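GH26A (Muricauda sp. MAR_2010_75, PDB 6Q75) is a family 26 glycoside hydrolase that probably cleaves the beta-1,4-linked backbone of mannans, as many relatives do. Local coordinates at residues V105-H110 against V158-L163; Q151-V156 against K199-R204; R204-N207 against L211-L214. All blocks are in the same frame, centred on the assembly; numbering follows the deposited sequence.

Interaction 1. Residues V105-H110 against V158-L163; sequences VTLMWH and VHLKKL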
loop_
_atom_site.group_PDB
_atom_site.type_symbol
_atom_site.label_atom_id
_atom_site.label_comp_id
_atom_site.label_asym_id
_atom_site.label_seq_id
_atom_site.Cartn_x
_atom_site.Cartn_y
_atom_site.Cartn_z
ATOM N N VAL A 105 -5.985 6.632 -6.204
ATOM C CA VAL A 105 -6.269 5.210 -5.981
ATOM C C VAL A 105 -5.041 4.510 -5.422
ATOM O O VAL A 105 -3.947 4.613 -5.989
ATOM C CB VAL A 105 -6.706 4.522 -7.288
ATOM C CG1 VAL A 105 -6.700 2.968 -7.120
ATOM C CG2 VAL A 105 -8.039 5.035 -7.738
ATOM N N THR A 106 -5.220 3.744 -4.335
ATOM C CA THR A 106 -4.164 2.859 -3.856
ATOM C C THR A 106 -4.695 1.431 -3.744
ATOM O O THR A 106 -5.853 1.211 -3.382
ATOM C CB THR A 106 -3.560 3.334 -2.495
ATOM O OG1 THR A 106 -2.474 2.467 -2.142
ATOM C CG2 THR A 106 -4.598 3.373 -1.350
ATOM N N LEU A 107 -3.860 0.460 -4.124
ATOM C CA LEU A 107 -4.246 -0.950 -4.093
ATOM C C LEU A 107 -3.139 -1.772 -3.447
ATOM O O LEU A 107 -1.948 -1.506 -3.655
ATOM C CB LEU A 107 -4.533 -1.481 -5.519
ATOM C CG LEU A 107 -5.725 -0.765 -6.175
ATOM C CD1 LEU A 107 -5.832 -1.168 -7.660
ATOM C CD2 LEU A 107 -7.032 -1.071 -5.429
ATOM N N MET A 108 -3.544 -2.742 -2.626
ATOM C CA MET A 108 -2.653 -3.705 -1.994
ATOM C C MET A 108 -3.089 -5.119 -2.390
ATOM O O MET A 108 -4.016 -5.307 -3.191
ATOM C CB MET A 108 -2.654 -3.534 -0.469
ATOM C CG MET A 108 -4.022 -3.822 0.146
ATOM S SD MET A 108 -4.125 -3.357 1.888
ATOM C CE MET A 108 -2.788 -4.339 2.582
ATOM N N TRP A 109 -2.442 -6.117 -1.788
ATOM C CA TRP A 109 -2.628 -7.487 -2.260
ATOM C C TRP A 109 -2.246 -8.499 -1.192
ATOM O O TRP A 109 -1.155 -9.079 -1.245
ATOM C CB TRP A 109 -1.814 -7.713 -3.534
ATOM C CG TRP A 109 -2.011 -9.069 -4.206
ATOM C CD1 TRP A 109 -3.134 -9.857 -4.176
ATOM C CD2 TRP A 109 -1.027 -9.801 -4.951
ATOM N NE1 TRP A 109 -2.917 -11.023 -4.913
ATOM C CE2 TRP A 109 -1.626 -11.013 -5.371
ATOM C CE3 TRP A 109 0.298 -9.536 -5.319
ATOM C CZ2 TRP A 109 -0.940 -11.973 -6.161
ATOM C CZ3 TRP A 109 0.982 -10.494 -6.082
ATOM C CH2 TRP A 109 0.358 -11.696 -6.482
ATOM N N HIS A 110 -3.106 -8.711 -0.200
ATOM C CA HIS A 110 -2.960 -9.933 0.584
ATOM C C HIS A 110 -3.117 -11.128 -0.356
ATOM O O HIS A 110 -3.995 -11.152 -1.228
ATOM C CB HIS A 110 -3.995 -10.030 1.688
ATOM C CG HIS A 110 -3.765 -9.087 2.827
ATOM N ND1 HIS A 110 -4.510 -7.941 3.001
ATOM C CD2 HIS A 110 -2.893 -9.136 3.866
ATOM C CE1 HIS A 110 -4.114 -7.326 4.106
ATOM N NE2 HIS A 110 -3.139 -8.035 4.654
ATOM N N VAL A 158 -3.792 -8.841 -14.774
ATOM C CA VAL A 158 -4.807 -8.589 -15.794
ATOM C C VAL A 158 -5.685 -7.405 -15.401
ATOM O O VAL A 158 -6.164 -6.655 -16.263
ATOM C CB VAL A 158 -5.649 -9.853 -16.043
ATOM C CG1 VAL A 158 -4.800 -10.928 -16.682
ATOM C CG2 VAL A 158 -6.247 -10.359 -14.764
ATOM N N HIS A 159 -5.898 -7.214 -14.109
ATOM C CA HIS A 159 -6.724 -6.102 -13.650
ATOM C C HIS A 159 -5.920 -4.807 -13.600
ATOM O O HIS A 159 -6.434 -3.740 -13.955
ATOM C CB HIS A 159 -7.328 -6.466 -12.288
ATOM C CG HIS A 159 -8.145 -7.723 -12.335
ATOM N ND1 HIS A 159 -9.234 -7.870 -13.169
ATOM C CD2 HIS A 159 -7.965 -8.929 -11.738
ATOM C CE1 HIS A 159 -9.718 -9.095 -13.051
ATOM N NE2 HIS A 159 -8.963 -9.760 -12.196
ATOM N N LEU A 160 -4.647 -4.879 -13.208
ATOM C CA LEU A 160 -3.806 -3.689 -13.309
ATOM C C LEU A 160 -3.708 -3.203 -14.750
ATOM O O LEU A 160 -3.661 -1.991 -15.001
ATOM C CB LEU A 160 -2.417 -3.986 -12.742
ATOM C CG LEU A 160 -2.394 -4.307 -11.241
ATOM C CD1 LEU A 160 -1.008 -4.723 -10.772
ATOM C CD2 LEU A 160 -2.918 -3.132 -10.366
ATOM N N LYS A 161 -3.739 -4.134 -15.714
ATOM C CA LYS A 161 -3.647 -3.748 -17.115
ATOM C C LYS A 161 -4.933 -3.085 -17.583
ATOM O O LYS A 161 -4.894 -2.156 -18.394
ATOM C CB LYS A 161 -3.380 -4.994 -17.968
ATOM C CG LYS A 161 -1.937 -5.371 -18.159
ATOM C CD LYS A 161 -1.881 -6.772 -18.806
ATOM C CE LYS A 161 -0.532 -7.086 -19.424
ATOM N NZ LYS A 161 -0.531 -8.464 -20.029
ATOM N N LYS A 162 -6.076 -3.519 -17.059
ATOM C CA LYS A 162 -7.318 -2.818 -17.361
ATOM C C LYS A 162 -7.293 -1.402 -16.785
ATOM O O LYS A 162 -7.766 -0.448 -17.422
ATOM C CB LYS A 162 -8.500 -3.617 -16.818
ATOM C CG LYS A 162 -9.847 -2.982 -17.069
ATOM N N LEU A 163 -6.708 -1.240 -15.602
ATOM C CA LEU A 163 -6.593 0.098 -15.017
ATOM C C LEU A 163 -5.647 0.982 -15.832
ATOM O O LEU A 163 -5.896 2.179 -15.993
ATOM C CB LEU A 163 -6.139 -0.027 -13.561
ATOM C CG LEU A 163 -7.237 -0.567 -12.639
ATOM C CD1 LEU A 163 -6.653 -1.095 -11.348
ATOM C CD2 LEU A 163 -8.248 0.532 -12.321
#

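Interaction 2. Residues Q151-V156 against K199-R204; sequences QQVDQV and KQLYDR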
loop_
_atom_site.group_PDB
_atom_site.type_symbol
_atom_site.label_atom_id
_atom_site.label_comp_id
_atom_site.label_asym_id
_atom_site.label_seq_id
_atom_site.Cartn_x
_atom_site.Cartn_y
_atom_site.Cartn_z
ATOM N N GLN A 151 1.493 -17.566 -12.029
ATOM C CA GLN A 151 0.065 -17.602 -12.338
ATOM C C GLN A 151 -0.738 -16.763 -11.353
ATOM O O GLN A 151 -1.725 -16.125 -11.735
ATOM C CB GLN A 151 -0.449 -19.038 -12.338
ATOM C CG GLN A 151 0.176 -19.888 -13.402
ATOM C CD GLN A 151 -0.221 -21.341 -13.267
ATOM O OE1 GLN A 151 -0.891 -21.727 -12.302
ATOM N NE2 GLN A 151 0.182 -22.153 -14.231
ATOM N N GLN A 152 -0.351 -16.778 -10.084
ATOM C CA GLN A 152 -1.042 -15.948 -9.098
ATOM C C GLN A 152 -0.805 -14.469 -9.361
ATOM O O GLN A 152 -1.720 -13.650 -9.203
ATOM C CB GLN A 152 -0.579 -16.320 -7.694
ATOM C CG GLN A 152 -1.029 -17.707 -7.282
ATOM C CD GLN A 152 -0.324 -18.201 -6.033
ATOM O OE1 GLN A 152 0.689 -17.640 -5.609
ATOM N NE2 GLN A 152 -0.845 -19.270 -5.450
ATOM N N VAL A 153 0.417 -14.102 -9.737
ATOM C CA VAL A 153 0.692 -12.716 -10.126
ATOM C C VAL A 153 -0.161 -12.320 -11.321
ATOM O O VAL A 153 -0.704 -11.212 -11.377
ATOM C CB VAL A 153 2.193 -12.528 -10.417
ATOM C CG1 VAL A 153 2.480 -11.171 -11.101
ATOM C CG2 VAL A 153 2.990 -12.660 -9.143
ATOM N N ASP A 154 -0.287 -13.215 -12.306
ATOM C CA ASP A 154 -1.020 -12.863 -13.518
ATOM C C ASP A 154 -2.507 -12.648 -13.248
ATOM O O ASP A 154 -3.159 -11.880 -13.969
ATOM C CB ASP A 154 -0.813 -13.946 -14.588
ATOM C CG ASP A 154 0.615 -13.987 -15.132
ATOM O OD1 ASP A 154 1.448 -13.146 -14.757
ATOM O OD2 ASP A 154 0.924 -14.876 -15.948
ATOM N N GLN A 155 -3.059 -13.289 -12.212
ATOM C CA GLN A 155 -4.463 -13.082 -11.854
ATOM C C GLN A 155 -4.730 -11.679 -11.321
ATOM O O GLN A 155 -5.888 -11.260 -11.253
ATOM C CB GLN A 155 -4.921 -14.109 -10.814
ATOM C CG GLN A 155 -5.166 -15.495 -11.392
ATOM C CD GLN A 155 -5.461 -16.543 -10.324
ATOM O OE1 GLN A 155 -4.920 -16.492 -9.216
ATOM N NE2 GLN A 155 -6.300 -17.525 -10.673
ATOM N N VAL A 156 -3.701 -10.968 -10.880
ATOM C CA VAL A 156 -3.849 -9.564 -10.519
ATOM C C VAL A 156 -3.416 -8.647 -11.658
ATOM O O VAL A 156 -4.029 -7.602 -11.889
ATOM C CB VAL A 156 -3.059 -9.272 -9.227
ATOM C CG1 VAL A 156 -3.095 -7.779 -8.897
ATOM C CG2 VAL A 156 -3.652 -10.070 -8.086
ATOM N N LYS A 199 12.014 -7.718 -6.383
ATOM C CA LYS A 199 12.536 -7.492 -7.728
ATOM C C LYS A 199 11.904 -8.431 -8.744
ATOM O O LYS A 199 11.703 -8.045 -9.903
ATOM C CB LYS A 199 14.052 -7.653 -7.728
ATOM C CG LYS A 199 14.789 -6.636 -6.855
ATOM C CD LYS A 199 16.234 -7.061 -6.737
ATOM C CE LYS A 199 16.925 -6.523 -5.502
ATOM N NZ LYS A 199 18.277 -7.170 -5.431
ATOM N N GLN A 200 11.581 -9.659 -8.331
ATOM C CA GLN A 200 10.926 -10.601 -9.238
ATOM C C GLN A 200 9.515 -10.135 -9.586
ATOM O O GLN A 200 9.077 -10.241 -10.742
ATOM C CB GLN A 200 10.896 -12.002 -8.618
ATOM C CG GLN A 200 10.460 -13.106 -9.574
ATOM C CD GLN A 200 10.614 -14.487 -8.942
ATOM O OE1 GLN A 200 9.632 -15.117 -8.526
ATOM N NE2 GLN A 200 11.843 -14.937 -8.830
ATOM N N LEU A 201 8.781 -9.629 -8.597
ATOM C CA LEU A 201 7.466 -9.073 -8.886
ATOM C C LEU A 201 7.600 -7.845 -9.777
ATOM O O LEU A 201 6.811 -7.650 -10.709
ATOM C CB LEU A 201 6.746 -8.709 -7.581
ATOM C CG LEU A 201 5.329 -8.138 -7.790
ATOM C CD1 LEU A 201 4.398 -9.244 -8.237
ATOM C CD2 LEU A 201 4.772 -7.521 -6.500
ATOM N N TYR A 202 8.593 -7.001 -9.492
ATOM C CA TYR A 202 8.794 -5.796 -10.289
ATOM C C TYR A 202 9.048 -6.165 -11.741
ATOM O O TYR A 202 8.420 -5.615 -12.655
ATOM C CB TYR A 202 9.957 -4.989 -9.712
ATOM C CG TYR A 202 10.129 -3.638 -10.359
ATOM C CD1 TYR A 202 10.771 -3.529 -11.579
ATOM C CD2 TYR A 202 9.662 -2.472 -9.745
ATOM C CE1 TYR A 202 10.941 -2.318 -12.199
ATOM C CE2 TYR A 202 9.837 -1.228 -10.370
ATOM C CZ TYR A 202 10.479 -1.166 -11.590
ATOM O OH TYR A 202 10.676 0.037 -12.254
ATOM N N ASP A 203 9.965 -7.108 -11.960
ATOM C CA ASP A 203 10.253 -7.561 -13.317
ATOM C C ASP A 203 8.996 -8.090 -13.999
ATOM O O ASP A 203 8.753 -7.799 -15.178
ATOM C CB ASP A 203 11.362 -8.620 -13.284
ATOM C CG ASP A 203 11.717 -9.158 -14.669
ATOM O OD1 ASP A 203 12.250 -8.399 -15.515
ATOM O OD2 ASP A 203 11.473 -10.360 -14.898
ATOM N N ARG A 204 8.191 -8.891 -13.299
ATOM C CA ARG A 204 7.038 -9.462 -13.986
ATOM C C ARG A 204 6.014 -8.389 -14.328
ATOM O O ARG A 204 5.439 -8.382 -15.410
ATOM C CB ARG A 204 6.384 -10.564 -13.153
ATOM C CG ARG A 204 5.243 -11.235 -13.947
ATOM C CD ARG A 204 4.972 -12.695 -13.588
ATOM N NE ARG A 204 4.149 -13.344 -14.619
ATOM C CZ ARG A 204 4.629 -14.028 -15.658
ATOM N NH1 ARG A 204 5.938 -14.179 -15.818
ATOM N NH2 ARG A 204 3.801 -14.576 -16.542
#

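Interaction 3. Residues R204-N207 against L211-L214; sequences RLVN and LNNL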
loop_
_atom_site.group_PDB
_atom_site.type_symbol
_atom_site.label_atom_id
_atom_site.label_comp_id
_atom_site.label_asym_id
_atom_site.label_seq_id
_atom_site.Cartn_x
_atom_site.Cartn_y
_atom_site.Cartn_z
ATOM N N ARG A 204 8.191 -8.891 -13.299
ATOM C CA ARG A 204 7.038 -9.462 -13.986
ATOM C C ARG A 204 6.014 -8.389 -14.328
ATOM O O ARG A 204 5.439 -8.382 -15.410
ATOM C CB ARG A 204 6.384 -10.564 -13.153
ATOM C CG ARG A 204 5.243 -11.235 -13.947
ATOM C CD ARG A 204 4.972 -12.695 -13.588
ATOM N NE ARG A 204 4.149 -13.344 -14.619
ATOM C CZ ARG A 204 4.629 -14.028 -15.658
ATOM N NH1 ARG A 204 5.938 -14.179 -15.818
ATOM N NH2 ARG A 204 3.801 -14.576 -16.542
ATOM N N LEU A 205 5.758 -7.465 -13.413
ATOM C CA LEU A 205 4.717 -6.483 -13.699
ATOM C C LEU A 205 5.183 -5.428 -14.696
ATOM O O LEU A 205 4.467 -5.109 -15.653
ATOM C CB LEU A 205 4.276 -5.847 -12.394
ATOM C CG LEU A 205 3.534 -6.795 -11.458
ATOM C CD1 LEU A 205 2.995 -5.948 -10.275
ATOM C CD2 LEU A 205 2.380 -7.482 -12.156
ATOM N N VAL A 206 6.385 -4.890 -14.503
ATOM C CA VAL A 206 6.838 -3.781 -15.349
ATOM C C VAL A 206 7.360 -4.287 -16.688
ATOM O O VAL A 206 7.074 -3.714 -17.746
ATOM C CB VAL A 206 7.910 -2.965 -14.607
ATOM C CG1 VAL A 206 8.511 -1.879 -15.528
ATOM C CG2 VAL A 206 7.332 -2.374 -13.295
ATOM N N ASN A 207 8.156 -5.339 -16.675
ATOM C CA ASN A 207 8.778 -5.749 -17.926
ATOM C C ASN A 207 7.946 -6.775 -18.677
ATOM O O ASN A 207 7.796 -6.671 -19.897
ATOM C CB ASN A 207 10.177 -6.290 -17.657
ATOM C CG ASN A 207 11.091 -5.239 -17.097
ATOM O OD1 ASN A 207 11.046 -4.077 -17.514
ATOM N ND2 ASN A 207 11.926 -5.626 -16.145
ATOM N N LEU A 211 3.365 -2.882 -17.406
ATOM C CA LEU A 211 2.553 -2.039 -16.534
ATOM C C LEU A 211 3.375 -0.814 -16.160
ATOM O O LEU A 211 4.362 -0.913 -15.424
ATOM C CB LEU A 211 2.099 -2.824 -15.317
ATOM C CG LEU A 211 0.976 -3.798 -15.634
ATOM C CD1 LEU A 211 0.873 -4.838 -14.560
ATOM C CD2 LEU A 211 -0.318 -3.006 -15.736
ATOM N N ASN A 212 3.042 0.320 -16.767
ATOM C CA ASN A 212 3.728 1.579 -16.541
ATOM C C ASN A 212 2.933 2.564 -15.705
ATOM O O ASN A 212 3.364 3.710 -15.560
ATOM C CB ASN A 212 4.097 2.212 -17.886
ATOM C CG ASN A 212 5.032 1.327 -18.662
ATOM O OD1 ASN A 212 5.967 0.774 -18.079
ATOM N ND2 ASN A 212 4.782 1.156 -19.956
ATOM N N ASN A 213 1.760 2.176 -15.228
ATOM C CA ASN A 213 0.903 3.052 -14.448
ATOM C C ASN A 213 1.048 2.833 -12.948
ATOM O O ASN A 213 0.236 3.364 -12.181
ATOM C CB ASN A 213 -0.554 2.864 -14.860
ATOM C CG ASN A 213 -1.039 1.465 -14.563
ATOM O OD1 ASN A 213 -0.276 0.493 -14.711
ATOM N ND2 ASN A 213 -2.294 1.341 -14.130
ATOM N N LEU A 214 2.042 2.070 -12.504
ATOM C CA LEU A 214 2.216 1.786 -11.083
ATOM C C LEU A 214 3.238 2.723 -10.450
ATOM O O LEU A 214 4.268 3.041 -11.052
ATOM C CB LEU A 214 2.653 0.340 -10.864
ATOM C CG LEU A 214 1.840 -0.714 -11.632
ATOM C CD1 LEU A 214 2.391 -2.111 -11.394
ATOM C CD2 LEU A 214 0.386 -0.647 -11.196
HETATM O O HOH W 1 7.460 -1.276 -18.981
#

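Interaction 1. Residues V105-H110 against V158-L163
A small, wholly apolar contact fastens strand 104-108 of the parallel barrel to helix 144-165 on its outer face, and three leucines make it. Leu107 points outward from the strand and Leu163 inward from the helix, so the two meet tip to tip, with Leu107 CD1 3.8 Å from Leu163 CD1. Leu160, one helical turn earlier, leaves its backbone at an angle to the strand and reaches the same methyl more loosely, Leu107 CD1 lying 4.4 Å from Leu160 CD2. Leu107 has CG anti to its carbonyl carbon (chi1 -63°), which, with chi2 near 171°, carries CD1 out toward the helix. Branched aliphatic chains suit this buried layer, because they fill it without leaving a polar atom in need of a partner. Ile91 of helix 88-100 and Ile170 of the neighbouring strand also pack on Leu107, and Ala95 lies against Leu163. The preceding strand residue, Thr106, hydrogen-bonds through OG1 to Leu171 O and Arg173 NH2. In the chain, helix 144-165 lies in the connection between strand 104-108 and its parallel neighbour 170-173, a beta-alpha-beta crossover. Outward strand side chains packed against the surrounding helices are characteristic of the (beta/alpha)8 barrel to which GH26 enzymes belong.

Interaction 2. Residues Q151-V156 against K199-R204
Arg204 grips the carboxylate of Asp154 side-on, using NE and one terminal nitrogen. The NE bond is nearly straight, at 2.7 Å from Arg204 NE to Asp154 OD1, while Arg204 NH2 reaches Asp154 OD2 at 3.0 Å and approaches its syn lone pair. A weak third bond runs from NH2 back to OD1. Carboxylate and guanidinium planes lie 25° apart, nearly coplanar, so the two-point grip resists rotation of either group. Arginine suits the place because a single flat cation offers NE and NH2 side by side to both oxygens.

The arm that delivers this charge is itself packed. With CG anti to the backbone N (chi1 -175°) and the chain extended as far as NE, Arg204 lays its methylenes across Val153, and Val153 CG1 sits 3.8 Å from Arg204 CD. One turn earlier on the facing helix, Leu201 CD1 rests against both Val153 methyls, 3.8 Å from Val153 CG2. An alkyl layer thus lies beside the ion pair. These are neighbouring outer helices of the (beta/alpha)8 barrel, 144-165 and 194-208; their local axes approach to 11.3 Å and are inclined by 52°, a spacing that leaves room for the long arginine to bridge them. A leucine in place of Arg204 would probably leave the Asp154 carboxylate without its cationic mate, held less firmly and freer to turn.

Farther out, His209 NE2 hydrogen-bonds to Asp154 OD1 as well, while ND1 of the same imidazole pairs with Lys161 NZ; these nearby positive or polar groups would probably favour the ionised carboxylate. Thr150 touches Arg204 from helix 144-165, and Trp149 and Pro174 close in on Leu201.

Interaction 3. Residues R204-N207 against L211-L214
Leu205 and Leu211 cross obliquely where helix 194-208 gives way to strand 214-221, one of the alpha-to-beta turns of the (beta/alpha)8 barrel. Leu205 CD2 lies 3.9 Å from Leu211 CD1, and its other methyl serves a different partner: Leu205 CD1 meets Leu214 CD1 at 4.0 Å, the two side chains running at about a right angle. Leu205 thus divides its fork between the middle of the loop and the first residue of the strand. Leucine suits this position, since its two terminal methyls can address two neighbours; Trp172, Trp216 and Val153 also pack on this side chain.

The backbone sets the spacing. Leu211 N donates to Leu205 O at 3.0 Å, bringing together residues six apart in the chain. The donor's own side chain leans over the same carbonyl, Leu211 CB lying 3.3 Å from Leu205 O. With its CG anti to the carbonyl carbon (chi1 -76°), Leu211 directs CD1 back along the helix toward Leu205.

Val206 points away from the loop, yet its backbone and one branch still brush it, CG2 being 3.9 Å from Leu211 O; a compact beta-branched residue fits here, with Trp216 and Asn25 also against it. Asparagine suits the turn at Asn212 because its short amide can serve more than one polar neighbour at once. While the backbone N of Asn212 meets Gln164 OE1, its side-chain OD1 accepts from Asn25 ND2. That OD1 takes a second hydrogen bond as well, for one water donates to Asn212 OD1 at 2.7 Å and to Val206 O at 2.8 Å.

Interactions 2 and 3 lie closest, their centres 9 Å apart; they share Arg204, and Val153 CG1 of interaction 2 touches Leu205 CD2 of interaction 3 at 3.8 Å. Helix 144-165 joins interactions 1 and 2, whose centres are 12 Å apart, and Trp109 lies between, its CH2 3.8 Å from Val153 CA. Interaction 3 meets interaction 1 from the loop side, where Leu211 CD2 packs 3.5 Å from Leu160 C. Together they join strand 104-108, helices 144-165 and 194-208 and the loop leading into strand 214-221 on one side of the barrel. Beyond Trp109, His110 bonds to Asp78 and packs on His176 at the C-terminal end of the strands, where (beta/alpha)8 enzymes carry their active sites.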